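PDB 1S7J: phenazine biosynthesis protein PhzF family, which probably acts as an isomerase of the PhzF family, whose fold is related to that of diaminopimelate epimerase. Local coordinates for residues L30-A33 and V34-I38; F80-F83 and N84-V88; V104-E108 and E109-L113; S205-A208 and N209-Y213; E238-E241 and N242-I245. All coordinates share one frame; numbering follows the deposited sequence.

Contact 1 of 5, residues L30-A33 and V34-I38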
loop_
_atom_site.group_PDB
_atom_site.type_symbol
_atom_site.label_atom_id
_atom_site.label_comp_id
_atom_site.label_asym_id
_atom_site.label_seq_id
_atom_site.Cartn_x
_atom_site.Cartn_y
_atom_site.Cartn_z
ATOM N N LEU A 30 -22.588 -6.098 -7.727
ATOM C CA LEU A 30 -23.074 -7.261 -7.007
ATOM C C LEU A 30 -23.557 -6.737 -5.653
ATOM O O LEU A 30 -23.194 -5.625 -5.256
ATOM C CB LEU A 30 -21.922 -8.261 -6.779
ATOM C CG LEU A 30 -21.413 -9.097 -7.958
ATOM C CD1 LEU A 30 -20.061 -9.710 -7.624
ATOM C CD2 LEU A 30 -22.431 -10.183 -8.303
ATOM N N PRO A 31 -24.414 -7.498 -4.960
ATOM C CA PRO A 31 -24.904 -7.054 -3.652
ATOM C C PRO A 31 -23.723 -6.929 -2.681
ATOM O O PRO A 31 -22.715 -7.612 -2.852
ATOM C CB PRO A 31 -25.836 -8.181 -3.244
ATOM C CG PRO A 31 -26.388 -8.654 -4.564
ATOM C CD PRO A 31 -25.146 -8.696 -5.416
ATOM N N GLU A 32 -23.838 -6.043 -1.706
ATOM C CA GLU A 32 -22.788 -5.828 -0.707
ATOM C C GLU A 32 -22.342 -7.143 -0.060
ATOM O O GLU A 32 -21.137 -7.395 0.089
ATOM C CB GLU A 32 -23.305 -4.848 0.362
ATOM C CG GLU A 32 -22.910 -5.160 1.820
ATOM C CD GLU A 32 -21.526 -4.653 2.198
ATOM O OE1 GLU A 32 -20.913 -5.236 3.131
ATOM O OE2 GLU A 32 -21.055 -3.664 1.587
ATOM N N ALA A 33 -23.323 -7.965 0.321
ATOM C CA ALA A 33 -23.081 -9.253 0.973
ATOM C C ALA A 33 -22.194 -10.171 0.135
ATOM O O ALA A 33 -21.199 -10.719 0.622
ATOM C CB ALA A 33 -24.411 -9.935 1.269
ATOM N N VAL A 34 -22.557 -10.335 -1.124
ATOM C CA VAL A 34 -21.812 -11.179 -2.028
ATOM C C VAL A 34 -20.363 -10.751 -2.169
ATOM O O VAL A 34 -19.466 -11.595 -2.261
ATOM C CB VAL A 34 -22.450 -11.207 -3.405
ATOM C CG1 VAL A 34 -21.672 -12.121 -4.330
ATOM C CG2 VAL A 34 -23.898 -11.650 -3.295
ATOM N N MET A 35 -20.131 -9.454 -2.248
ATOM C CA MET A 35 -18.785 -8.938 -2.384
ATOM C C MET A 35 -17.965 -9.176 -1.120
ATOM O O MET A 35 -16.741 -9.350 -1.180
ATOM C CB MET A 35 -18.815 -7.453 -2.738
ATOM C CG MET A 35 -19.400 -7.161 -4.114
ATOM S SD MET A 35 -19.041 -5.475 -4.678
ATOM C CE MET A 35 -20.545 -4.655 -4.123
ATOM N N GLN A 36 -18.637 -9.118 0.027
ATOM C CA GLN A 36 -17.998 -9.353 1.316
ATOM C C GLN A 36 -17.598 -10.819 1.379
ATOM O O GLN A 36 -16.467 -11.162 1.730
ATOM C CB GLN A 36 -18.981 -9.065 2.450
ATOM C CG GLN A 36 -18.384 -9.262 3.841
ATOM C CD GLN A 36 -17.312 -8.235 4.152
ATOM O OE1 GLN A 36 -17.619 -7.123 4.595
ATOM N NE2 GLN A 36 -16.043 -8.589 3.913
ATOM N N ASN A 37 -18.545 -11.674 1.026
ATOM C CA ASN A 37 -18.347 -13.114 1.033
ATOM C C ASN A 37 -17.232 -13.551 0.119
ATOM O O ASN A 37 -16.527 -14.515 0.410
ATOM C CB ASN A 37 -19.644 -13.839 0.683
ATOM C CG ASN A 37 -20.577 -13.988 1.881
ATOM O OD1 ASN A 37 -21.791 -14.126 1.715
ATOM N ND2 ASN A 37 -20.004 -14.004 3.070
ATOM N N ILE A 38 -17.064 -12.860 -1.000
ATOM C CA ILE A 38 -15.993 -13.193 -1.926
ATOM C C ILE A 38 -14.661 -12.889 -1.307
ATOM O O ILE A 38 -13.693 -13.620 -1.516
ATOM C CB ILE A 38 -16.120 -12.407 -3.257
ATOM C CG1 ILE A 38 -17.281 -12.946 -4.078
ATOM C CG2 ILE A 38 -14.827 -12.481 -4.046
ATOM C CD1 ILE A 38 -17.628 -12.100 -5.255
#
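Pro31 stands at the N-cap of helix 32-42, and its carbonyl accepts from Met35 N. The bond is 3.2 Å from Met35 N to Pro31 O and nearly straight, 161° at the hydrogen. Gln36 N then bonds Glu32 O at 3.0 Å, and Asn37 N bonds Ala33 O at 2.8 Å. Leu30 precedes the cap and folds back beside the helix. Its CB lies 3.8 Å from Met35 CG, and its CD1 lies 4.2 Å from Ile38 CD1. The Leu30 and Ile38 side chains cross at about a right angle. Val34 lies alongside the Pro31 ring, pointing the same way, with CG2 3.8 Å from Pro31 CD. CG2 reaches the ring because it sits beside the backbone N of Val34, with CG1 anti to that N (chi1 -179°). Glu32 and Gln36 also run side by side on the helix, their flat ends turned 68° apart. Phe49 packs on Met35 and Ile38, while Phe62 meets Glu32, Met35 and Gln36. This is an N-terminal helix turn with a proline at the cap, in the helix that connects strand 19-25 to its parallel neighbour, strand 47-53.

Contact 2 of 5, residues F80-F83 and N84-V88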
loop_
_atom_site.group_PDB
_atom_site.type_symbol
_atom_site.label_atom_id
_atom_site.label_comp_id
_atom_site.label_asym_id
_atom_site.label_seq_id
_atom_site.Cartn_x
_atom_site.Cartn_y
_atom_site.Cartn_z
ATOM N N PHE A 80 -3.818 -1.927 -12.968
ATOM C CA PHE A 80 -3.013 -2.858 -13.723
ATOM C C PHE A 80 -3.845 -3.769 -14.617
ATOM O O PHE A 80 -3.530 -3.935 -15.786
ATOM C CB PHE A 80 -2.155 -3.687 -12.766
ATOM C CG PHE A 80 -1.487 -4.878 -13.402
ATOM C CD1 PHE A 80 -0.273 -4.749 -14.046
ATOM C CD2 PHE A 80 -2.074 -6.141 -13.322
ATOM C CE1 PHE A 80 0.354 -5.856 -14.606
ATOM C CE2 PHE A 80 -1.458 -7.245 -13.876
ATOM C CZ PHE A 80 -0.246 -7.108 -14.516
ATOM N N VAL A 81 -4.913 -4.362 -14.071
ATOM C CA VAL A 81 -5.733 -5.252 -14.880
ATOM C C VAL A 81 -6.602 -4.543 -15.903
ATOM O O VAL A 81 -6.975 -5.141 -16.911
ATOM C CB VAL A 81 -6.584 -6.200 -14.025
ATOM C CG1 VAL A 81 -5.967 -6.378 -12.669
ATOM C CG2 VAL A 81 -8.012 -5.776 -13.952
ATOM N N LEU A 82 -7.006 -3.299 -15.615
ATOM C CA LEU A 82 -7.810 -2.548 -16.575
ATOM C C LEU A 82 -6.909 -2.149 -17.746
ATOM O O LEU A 82 -7.290 -2.287 -18.911
ATOM C CB LEU A 82 -8.436 -1.314 -15.929
ATOM C CG LEU A 82 -9.681 -1.568 -15.077
ATOM C CD1 LEU A 82 -10.091 -0.311 -14.361
ATOM C CD2 LEU A 82 -10.824 -2.096 -15.927
ATOM N N PHE A 83 -5.706 -1.709 -17.427
ATOM C CA PHE A 83 -4.740 -1.300 -18.436
ATOM C C PHE A 83 -4.272 -2.443 -19.330
ATOM O O PHE A 83 -4.079 -2.259 -20.533
ATOM C CB PHE A 83 -3.491 -0.684 -17.776
ATOM C CG PHE A 83 -3.646 0.769 -17.389
ATOM C CD1 PHE A 83 -3.520 1.166 -16.049
ATOM C CD2 PHE A 83 -3.880 1.747 -18.359
ATOM C CE1 PHE A 83 -3.625 2.523 -15.685
ATOM C CE2 PHE A 83 -3.988 3.103 -18.006
ATOM C CZ PHE A 83 -3.858 3.488 -16.667
ATOM N N ASN A 84 -4.066 -3.610 -18.739
ATOM C CA ASN A 84 -3.582 -4.760 -19.483
ATOM C C ASN A 84 -4.595 -5.737 -20.021
ATOM O O ASN A 84 -4.286 -6.488 -20.930
ATOM C CB ASN A 84 -2.529 -5.510 -18.649
ATOM C CG ASN A 84 -1.300 -4.698 -18.384
ATOM O OD1 ASN A 84 -0.367 -4.724 -19.153
ATOM N ND2 ASN A 84 -1.329 -3.932 -17.305
ATOM N N TYR A 85 -5.805 -5.756 -19.464
ATOM C CA TYR A 85 -6.808 -6.723 -19.919
ATOM C C TYR A 85 -8.149 -6.174 -20.374
ATOM O O TYR A 85 -8.953 -6.905 -20.942
ATOM C CB TYR A 85 -7.035 -7.798 -18.830
ATOM C CG TYR A 85 -5.764 -8.541 -18.428
ATOM C CD1 TYR A 85 -4.893 -8.003 -17.492
ATOM C CD2 TYR A 85 -5.414 -9.763 -19.036
ATOM C CE1 TYR A 85 -3.693 -8.639 -17.162
ATOM C CE2 TYR A 85 -4.203 -10.415 -18.705
ATOM C CZ TYR A 85 -3.350 -9.839 -17.777
ATOM O OH TYR A 85 -2.126 -10.408 -17.500
ATOM N N TYR A 86 -8.405 -4.890 -20.117
ATOM C CA TYR A 86 -9.682 -4.296 -20.518
ATOM C C TYR A 86 -9.554 -3.190 -21.514
ATOM O O TYR A 86 -10.484 -2.391 -21.711
ATOM C CB TYR A 86 -10.481 -3.865 -19.296
ATOM C CG TYR A 86 -11.081 -5.029 -18.575
ATOM C CD1 TYR A 86 -12.394 -5.435 -18.836
ATOM C CD2 TYR A 86 -10.330 -5.777 -17.659
ATOM C CE1 TYR A 86 -12.938 -6.550 -18.220
ATOM C CE2 TYR A 86 -10.862 -6.893 -17.041
ATOM C CZ TYR A 86 -12.173 -7.277 -17.324
ATOM O OH TYR A 86 -12.722 -8.369 -16.707
ATOM N N SER A 87 -8.396 -3.151 -22.167
ATOM C CA SER A 87 -8.074 -2.183 -23.206
ATOM C C SER A 87 -8.430 -0.717 -22.959
ATOM O O SER A 87 -9.382 -0.189 -23.558
ATOM C CB SER A 87 -8.663 -2.642 -24.560
ATOM O OG SER A 87 -7.954 -3.761 -25.089
ATOM N N VAL A 88 -7.714 -0.076 -22.061
ATOM C CA VAL A 88 -7.947 1.336 -21.837
ATOM C C VAL A 88 -6.805 2.001 -22.605
ATOM O O VAL A 88 -5.632 1.621 -22.448
ATOM C CB VAL A 88 -7.948 1.729 -20.328
ATOM C CG1 VAL A 88 -9.118 1.063 -19.621
ATOM C CG2 VAL A 88 -6.669 1.347 -19.681
#
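The C-terminal end of helix 72-85 is where Phe80 and Asn84 meet, and the chain leaves helical geometry at Tyr86. The last turn carries main-chain bonds from Asn84 N, Tyr85 N and Tyr86 N to the carbonyls of Phe80, Val81 and Leu82. Asn84 adds a side-chain bond to this pattern. Its ND2 reaches Phe80 O at 2.7 Å, almost straight at 176°, and the oxygen lies in the plane of the amide. Two donors of one residue therefore grip Phe80 O, since Asn84 N also binds it at 3.0 Å. The same ND2 has a second partner in Tyr111 OH, which would help set the rotation of the amide. Further round, Val81 O lies in the ring planes of both Tyr85 and Tyr86, at their edges. It is 3.5 Å from Tyr86 CD2. Leu82 packs on Tyr86, with CD2 3.8 Å from Tyr86 CB. After the turn, Val88 points back to the helix and lies near Leu82. Strands 2-10 and 19-25 cover Val81, and Leu93 packs on Leu82, Phe83 and Val88. The Phe80 ring swings toward Asn84 with CG anti to its own backbone N (chi1 168°). Asn84 ND2 then sits over one ring face, 3.5 Å from Phe80 CD1, with the amide and ring planes 40° apart.

Contact 3 of 5, residues V104-E108 and E109-L113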
loop_
_atom_site.group_PDB
_atom_site.type_symbol
_atom_site.label_atom_id
_atom_site.label_comp_id
_atom_site.label_asym_id
_atom_site.label_seq_id
_atom_site.Cartn_x
_atom_site.Cartn_y
_atom_site.Cartn_z
ATOM N N VAL A 104 -4.817 6.862 -11.420
ATOM C CA VAL A 104 -3.573 6.105 -11.522
ATOM C C VAL A 104 -3.067 6.359 -12.938
ATOM O O VAL A 104 -3.853 6.352 -13.889
ATOM C CB VAL A 104 -3.806 4.560 -11.300
ATOM C CG1 VAL A 104 -2.474 3.820 -11.316
ATOM C CG2 VAL A 104 -4.516 4.317 -9.973
ATOM N N THR A 105 -1.788 6.563 -13.089
ATOM C CA THR A 105 -1.239 6.842 -14.393
ATOM C C THR A 105 -0.210 5.815 -14.760
ATOM O O THR A 105 0.687 5.495 -13.954
ATOM C CB THR A 105 -0.590 8.251 -14.429
ATOM O OG1 THR A 105 -1.550 9.238 -14.024
ATOM C CG2 THR A 105 -0.092 8.576 -15.817
ATOM N N LYS A 106 -0.335 5.268 -15.974
ATOM C CA LYS A 106 0.592 4.254 -16.494
ATOM C C LYS A 106 1.695 4.867 -17.361
ATOM O O LYS A 106 1.422 5.543 -18.351
ATOM C CB LYS A 106 -0.182 3.189 -17.296
ATOM C CG LYS A 106 0.691 2.133 -17.970
ATOM C CD LYS A 106 -0.183 1.001 -18.526
ATOM C CE LYS A 106 0.502 0.222 -19.640
ATOM N NZ LYS A 106 1.819 -0.347 -19.240
ATOM N N LYS A 107 2.928 4.659 -16.955
ATOM C CA LYS A 107 4.061 5.149 -17.686
ATOM C C LYS A 107 5.025 3.975 -17.781
ATOM O O LYS A 107 5.768 3.682 -16.830
ATOM C CB LYS A 107 4.702 6.336 -16.961
ATOM C CG LYS A 107 5.817 7.004 -17.753
ATOM C CD LYS A 107 6.524 8.080 -16.952
ATOM C CE LYS A 107 7.633 8.725 -17.783
ATOM N NZ LYS A 107 8.618 7.718 -18.290
ATOM N N GLU A 108 5.025 3.313 -18.942
ATOM C CA GLU A 108 5.853 2.140 -19.174
ATOM C C GLU A 108 5.232 1.021 -18.310
ATOM O O GLU A 108 4.007 0.843 -18.339
ATOM C CB GLU A 108 7.320 2.409 -18.774
ATOM C CG GLU A 108 8.354 2.128 -19.876
ATOM C CD GLU A 108 8.399 3.208 -20.958
ATOM O OE1 GLU A 108 9.295 4.088 -20.890
ATOM O OE2 GLU A 108 7.560 3.160 -21.885
ATOM N N GLU A 109 6.041 0.281 -17.564
ATOM C CA GLU A 109 5.471 -0.788 -16.735
ATOM C C GLU A 109 5.180 -0.338 -15.299
ATOM O O GLU A 109 4.986 -1.165 -14.400
ATOM C CB GLU A 109 6.384 -2.034 -16.738
ATOM C CG GLU A 109 5.746 -3.349 -17.218
ATOM C CD GLU A 109 5.823 -3.570 -18.748
ATOM O OE1 GLU A 109 6.411 -4.593 -19.174
ATOM O OE2 GLU A 109 5.285 -2.739 -19.513
ATOM N N TYR A 110 5.176 0.976 -15.069
ATOM C CA TYR A 110 4.879 1.500 -13.754
ATOM C C TYR A 110 3.522 2.123 -13.708
ATOM O O TYR A 110 2.986 2.561 -14.723
ATOM C CB TYR A 110 5.923 2.495 -13.302
ATOM C CG TYR A 110 7.222 1.877 -12.885
ATOM C CD1 TYR A 110 8.127 1.400 -13.838
ATOM C CD2 TYR A 110 7.576 1.784 -11.534
ATOM C CE1 TYR A 110 9.352 0.851 -13.461
ATOM C CE2 TYR A 110 8.799 1.237 -11.144
ATOM C CZ TYR A 110 9.684 0.774 -12.111
ATOM O OH TYR A 110 10.894 0.250 -11.728
ATOM N N TYR A 111 2.925 2.082 -12.522
ATOM C CA TYR A 111 1.609 2.642 -12.252
ATOM C C TYR A 111 1.828 3.631 -11.103
ATOM O O TYR A 111 2.506 3.314 -10.117
ATOM C CB TYR A 111 0.620 1.518 -11.877
ATOM C CG TYR A 111 0.557 0.451 -12.962
ATOM C CD1 TYR A 111 1.594 -0.480 -13.102
ATOM C CD2 TYR A 111 -0.447 0.473 -13.944
ATOM C CE1 TYR A 111 1.653 -1.341 -14.195
ATOM C CE2 TYR A 111 -0.394 -0.399 -15.045
ATOM C CZ TYR A 111 0.669 -1.291 -15.164
ATOM O OH TYR A 111 0.796 -2.061 -16.278
ATOM N N TYR A 112 1.344 4.850 -11.287
ATOM C CA TYR A 112 1.527 5.906 -10.306
ATOM C C TYR A 112 0.312 6.318 -9.505
ATOM O O TYR A 112 -0.750 6.605 -10.058
ATOM C CB TYR A 112 2.156 7.124 -10.980
ATOM C CG TYR A 112 3.510 6.830 -11.562
ATOM C CD1 TYR A 112 3.637 6.143 -12.779
ATOM C CD2 TYR A 112 4.678 7.198 -10.886
ATOM C CE1 TYR A 112 4.899 5.827 -13.304
ATOM C CE2 TYR A 112 5.939 6.891 -11.398
ATOM C CZ TYR A 112 6.047 6.206 -12.601
ATOM O OH TYR A 112 7.289 5.889 -13.091
ATOM N N LEU A 113 0.465 6.288 -8.193
ATOM C CA LEU A 113 -0.583 6.678 -7.274
ATOM C C LEU A 113 -0.134 7.953 -6.600
ATOM O O LEU A 113 1.075 8.196 -6.457
ATOM C CB LEU A 113 -0.810 5.593 -6.225
ATOM C CG LEU A 113 -1.547 4.308 -6.609
ATOM C CD1 LEU A 113 -0.905 3.626 -7.790
ATOM C CD2 LEU A 113 -1.530 3.386 -5.409
HETATM O O HOH W 1 1.948 -3.414 -19.924
#
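Lys106 and Tyr111 lie side by side and point the same way. The lysine is extended through CE, with CG anti to the backbone N (chi1 176°), and bends only at its last torsion. Its CD runs along the tyrosine, 3.8 Å from Tyr111 CE2. The bend turns NZ back to the chain, where it donates to Glu108 O at 2.6 Å. A water accepts from Lys106 NZ at 3.1 Å and gives a weak bond to Glu109 OE2. The Tyr111 hydroxyl has its bond with Asn84 ND2 on helix 72-85. These residues belong to a beta hairpin closed by a type II' turn from Lys107 to Tyr110. Thr105 pairs with Tyr112, and Lys107 with Tyr110, as hydrogen-bonded pairs. On the Thr105 and Lys107 face, the Tyr112 ring runs along the neighbouring strand toward the turn. Thr105 O sits in its plane at the edge, 3.2 Å from Tyr112 CD1, and Lys107 CB is 3.7 Å from Tyr112 CE1. At the far end, Val104 CG1 touches Leu113 CD1 at 3.9 Å.

Contact 4 of 5, residues S205-A208 and N209-Y213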
loop_
_atom_site.group_PDB
_atom_site.type_symbol
_atom_site.label_atom_id
_atom_site.label_comp_id
_atom_site.label_asym_id
_atom_site.label_seq_id
_atom_site.Cartn_x
_atom_site.Cartn_y
_atom_site.Cartn_z
ATOM N N SER A 205 0.032 4.352 1.314
ATOM C CA SER A 205 -0.434 5.499 2.084
ATOM C C SER A 205 0.585 5.919 3.128
ATOM O O SER A 205 0.632 7.080 3.536
ATOM C CB SER A 205 -1.767 5.167 2.750
ATOM O OG SER A 205 -1.710 3.921 3.432
ATOM N N ALA A 206 1.400 4.964 3.559
ATOM C CA ALA A 206 2.430 5.215 4.540
ATOM C C ALA A 206 3.504 6.111 3.954
ATOM O O ALA A 206 4.257 6.749 4.686
ATOM C CB ALA A 206 3.039 3.911 4.993
ATOM N N HIS A 207 3.600 6.139 2.623
ATOM C CA HIS A 207 4.596 6.949 1.957
ATOM C C HIS A 207 4.265 8.435 1.942
ATOM O O HIS A 207 5.035 9.260 1.433
ATOM C CB HIS A 207 4.920 6.380 0.582
ATOM C CG HIS A 207 5.746 5.140 0.646
ATOM N ND1 HIS A 207 5.223 3.915 1.007
ATOM C CD2 HIS A 207 7.077 4.945 0.496
ATOM C CE1 HIS A 207 6.197 3.027 1.084
ATOM N NE2 HIS A 207 7.331 3.631 0.777
ATOM N N ALA A 208 3.108 8.766 2.509
ATOM C CA ALA A 208 2.671 10.152 2.658
ATOM C C ALA A 208 3.573 10.763 3.758
ATOM O O ALA A 208 3.871 11.940 3.737
ATOM C CB ALA A 208 1.215 10.206 3.093
ATOM N N ASN A 209 3.984 9.915 4.705
ATOM C CA ASN A 209 4.865 10.324 5.802
ATOM C C ASN A 209 6.318 10.075 5.386
ATOM O O ASN A 209 7.199 10.891 5.650
ATOM C CB ASN A 209 4.581 9.502 7.074
ATOM C CG ASN A 209 3.177 9.737 7.636
ATOM O OD1 ASN A 209 2.607 10.817 7.496
ATOM N ND2 ASN A 209 2.645 8.718 8.318
ATOM N N LEU A 210 6.553 8.917 4.760
ATOM C CA LEU A 210 7.891 8.513 4.295
ATOM C C LEU A 210 8.547 9.443 3.297
ATOM O O LEU A 210 9.691 9.857 3.488
ATOM C CB LEU A 210 7.841 7.107 3.666
ATOM C CG LEU A 210 8.003 5.859 4.527
ATOM C CD1 LEU A 210 9.241 6.003 5.370
ATOM C CD2 LEU A 210 6.804 5.650 5.397
ATOM N N ILE A 211 7.866 9.685 2.175
ATOM C CA ILE A 211 8.407 10.544 1.128
ATOM C C ILE A 211 8.751 11.975 1.619
ATOM O O ILE A 211 9.863 12.453 1.391
ATOM C CB ILE A 211 7.485 10.556 -0.140
ATOM C CG1 ILE A 211 7.358 9.126 -0.683
ATOM C CG2 ILE A 211 8.078 11.448 -1.234
ATOM C CD1 ILE A 211 6.527 9.020 -1.939
ATOM N N PRO A 212 7.797 12.670 2.264
ATOM C CA PRO A 212 8.100 14.017 2.748
ATOM C C PRO A 212 9.369 14.012 3.617
ATOM O O PRO A 212 10.301 14.785 3.381
ATOM C CB PRO A 212 6.870 14.348 3.582
ATOM C CG PRO A 212 5.788 13.706 2.803
ATOM C CD PRO A 212 6.376 12.351 2.489
ATOM N N TYR A 213 9.392 13.105 4.599
ATOM C CA TYR A 213 10.520 12.982 5.512
ATOM C C TYR A 213 11.869 12.823 4.817
ATOM O O TYR A 213 12.837 13.521 5.161
ATOM C CB TYR A 213 10.306 11.794 6.484
ATOM C CG TYR A 213 11.522 11.516 7.355
ATOM C CD1 TYR A 213 12.563 10.707 6.889
ATOM C CD2 TYR A 213 11.668 12.123 8.601
ATOM C CE1 TYR A 213 13.719 10.523 7.629
ATOM C CE2 TYR A 213 12.834 11.940 9.355
ATOM C CZ TYR A 213 13.855 11.136 8.853
ATOM O OH TYR A 213 15.019 10.958 9.552
#
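His207 and Leu210 cross at a slant one turn apart. The leucine lies over one face of the imidazole, with CG 4.2 Å above the ring plane and offset toward the rim. Leu210 CB comes within 3.9 Å of His207 CD2. Ile211 approaches differently, with CG1 near the ring plane at the edge. That CG1 is also 3.9 Å from His207 CB. The imidazole is therefore flanked by two branched side chains, one over it and one beside it. Its ND1 is hydrogen-bonded to Cys203 O, a little earlier in the chain, which limits rotation of the ring. Behind the side chains, Ile211 N bonds His207 O at 3.0 Å. Pro212 has no N-H to give, and the helix kinks there. Phe186 and Ser188 also pack on His207, and Val244 and Ile246 lie against the Ile211 side. This is the buried N-terminal part of helix 207-218, packed against strands 175-180, 186-192 and 243-259.

Contact 5 of 5, residues E238-E241 and N242-I245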
loop_
_atom_site.group_PDB
_atom_site.type_symbol
_atom_site.label_atom_id
_atom_site.label_comp_id
_atom_site.label_asym_id
_atom_site.label_seq_id
_atom_site.Cartn_x
_atom_site.Cartn_y
_atom_site.Cartn_z
ATOM N N GLU A 238 8.255 10.615 -5.844
ATOM C CA GLU A 238 8.421 11.982 -6.292
ATOM C C GLU A 238 7.708 12.950 -5.372
ATOM O O GLU A 238 6.590 12.676 -4.885
ATOM C CB GLU A 238 7.919 12.189 -7.727
ATOM C CG GLU A 238 8.292 13.572 -8.269
ATOM C CD GLU A 238 7.568 13.939 -9.537
ATOM O OE1 GLU A 238 7.979 13.460 -10.613
ATOM O OE2 GLU A 238 6.597 14.731 -9.463
ATOM N N VAL A 239 8.359 14.071 -5.099
ATOM C CA VAL A 239 7.800 15.097 -4.257
ATOM C C VAL A 239 7.267 16.251 -5.094
ATOM O O VAL A 239 7.963 16.772 -5.966
ATOM C CB VAL A 239 8.837 15.656 -3.255
ATOM C CG1 VAL A 239 8.192 16.699 -2.356
ATOM C CG2 VAL A 239 9.423 14.534 -2.425
ATOM N N LYS A 240 6.008 16.560 -4.882
ATOM C CA LYS A 240 5.351 17.665 -5.545
ATOM C C LYS A 240 4.946 18.586 -4.399
ATOM O O LYS A 240 5.047 18.231 -3.207
ATOM C CB LYS A 240 4.081 17.177 -6.287
ATOM C CG LYS A 240 4.329 16.595 -7.687
ATOM C CD LYS A 240 3.064 15.920 -8.248
ATOM C CE LYS A 240 1.826 16.830 -8.203
ATOM N NZ LYS A 240 0.541 16.115 -8.522
ATOM N N GLU A 241 4.478 19.783 -4.722
ATOM C CA GLU A 241 4.108 20.746 -3.720
ATOM C C GLU A 241 2.810 20.209 -3.163
ATOM O O GLU A 241 1.858 20.060 -3.996
ATOM C CB GLU A 241 3.834 22.003 -4.479
ATOM C CG GLU A 241 4.985 22.962 -4.526
ATOM C CD GLU A 241 6.210 22.366 -5.214
ATOM O OE1 GLU A 241 6.220 22.318 -6.459
ATOM O OE2 GLU A 241 7.156 21.953 -4.510
ATOM N N ASN A 242 2.642 19.887 -1.863
ATOM C CA ASN A 242 1.424 19.399 -1.231
ATOM C C ASN A 242 0.885 18.028 -1.760
ATOM O O ASN A 242 -0.310 17.720 -1.599
ATOM C CB ASN A 242 0.322 20.451 -1.332
ATOM C CG ASN A 242 -0.430 20.605 -0.023
ATOM O OD1 ASN A 242 0.182 20.872 1.019
ATOM N ND2 ASN A 242 -1.756 20.435 -0.066
ATOM N N ARG A 243 1.776 17.195 -2.292
ATOM C CA ARG A 243 1.370 15.873 -2.789
ATOM C C ARG A 243 2.603 15.014 -3.094
ATOM O O ARG A 243 3.648 15.538 -3.475
ATOM C CB ARG A 243 0.512 16.037 -4.069
ATOM C CG ARG A 243 -0.489 14.904 -4.323
ATOM C CD ARG A 243 -1.609 14.892 -3.280
ATOM N NE ARG A 243 -2.513 13.754 -3.467
ATOM C CZ ARG A 243 -3.676 13.600 -2.826
ATOM N NH1 ARG A 243 -4.426 12.526 -3.066
ATOM N NH2 ARG A 243 -4.092 14.508 -1.954
ATOM N N VAL A 244 2.502 13.703 -2.838
ATOM C CA VAL A 244 3.614 12.780 -3.142
ATOM C C VAL A 244 3.135 11.695 -4.098
ATOM O O VAL A 244 1.963 11.281 -4.059
ATOM C CB VAL A 244 4.230 12.137 -1.873
ATOM C CG1 VAL A 244 4.906 13.192 -1.030
ATOM C CG2 VAL A 244 3.181 11.404 -1.080
ATOM N N ILE A 245 4.036 11.258 -4.975
ATOM C CA ILE A 245 3.726 10.242 -5.981
ATOM C C ILE A 245 4.563 8.973 -5.840
ATOM O O ILE A 245 5.788 9.038 -5.710
ATOM C CB ILE A 245 3.989 10.784 -7.401
ATOM C CG1 ILE A 245 3.302 12.136 -7.596
ATOM C CG2 ILE A 245 3.524 9.774 -8.450
ATOM C CD1 ILE A 245 1.802 12.101 -7.435
#
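Lys240 and Ile245 make the closest side-chain meeting of this hairpin, on the face they share with Glu238 and Arg243. The lysine chain bends at chi3 (52°) and leans on the isoleucine. Its CD lies 3.8 Å from Ile245 CG1 and 4.1 Å from Ile245 CD1. Glu238 CB is 4.2 Å from Ile245 CB, where the two strands pair. Glu238 and Ile245 bond in both directions, with Glu238 N to Ile245 O and Ile245 N to Glu238 O both 2.9 Å. The second of these is nearly straight, at 170°. The Lys240 and Arg243 pair has a single bond, from Lys240 N to Arg243 O at 2.9 Å. Val239 and Val244 face the other way, as a non-hydrogen-bonded pair, and both pack on Ile211 of helix 207-218. Tyr112 and Asp114 on the next strand touch Ile245.

The turn end is looser. Glu241 and Asn242 occupy its corners and are exposed, and Lys240 is exposed too. The Arg243 guanidinium leads away from Lys240 and finds its partner outside the hairpin, in a salt bridge from NH1 to Asp114 OD1. Backbone and hydrophobic contacts thus hold the strand end, while charged and polar groups surround the tip. Such a pattern is that of a two-residue beta hairpin with a type II turn from Lys240 to Arg243, joining strands 234-240 and 243-259.

The five contacts follow in series along the chain, and none nests in or crosses another. Contact 1 opens helix 32-42 and touches none of the others. Contact 2 ends helix 72-85. Contact 3 closes the hairpin of strands 100-107 and 110-116, which meets that helix end: Phe83 packs on Lys106 and Tyr111. Contact 4 lies in the N-terminal part of helix 207-218. Contact 5 closes the hairpin of strands 234-240 and 243-259, and its Val239 and Val244 meet Ile211 of contact 4. Contacts 3 and 5 touch through Ile245 and Tyr112, on neighbouring strands 110-116 and 243-259. A continuous chain of contacts thus runs from 2 through 3 and 5 to 4.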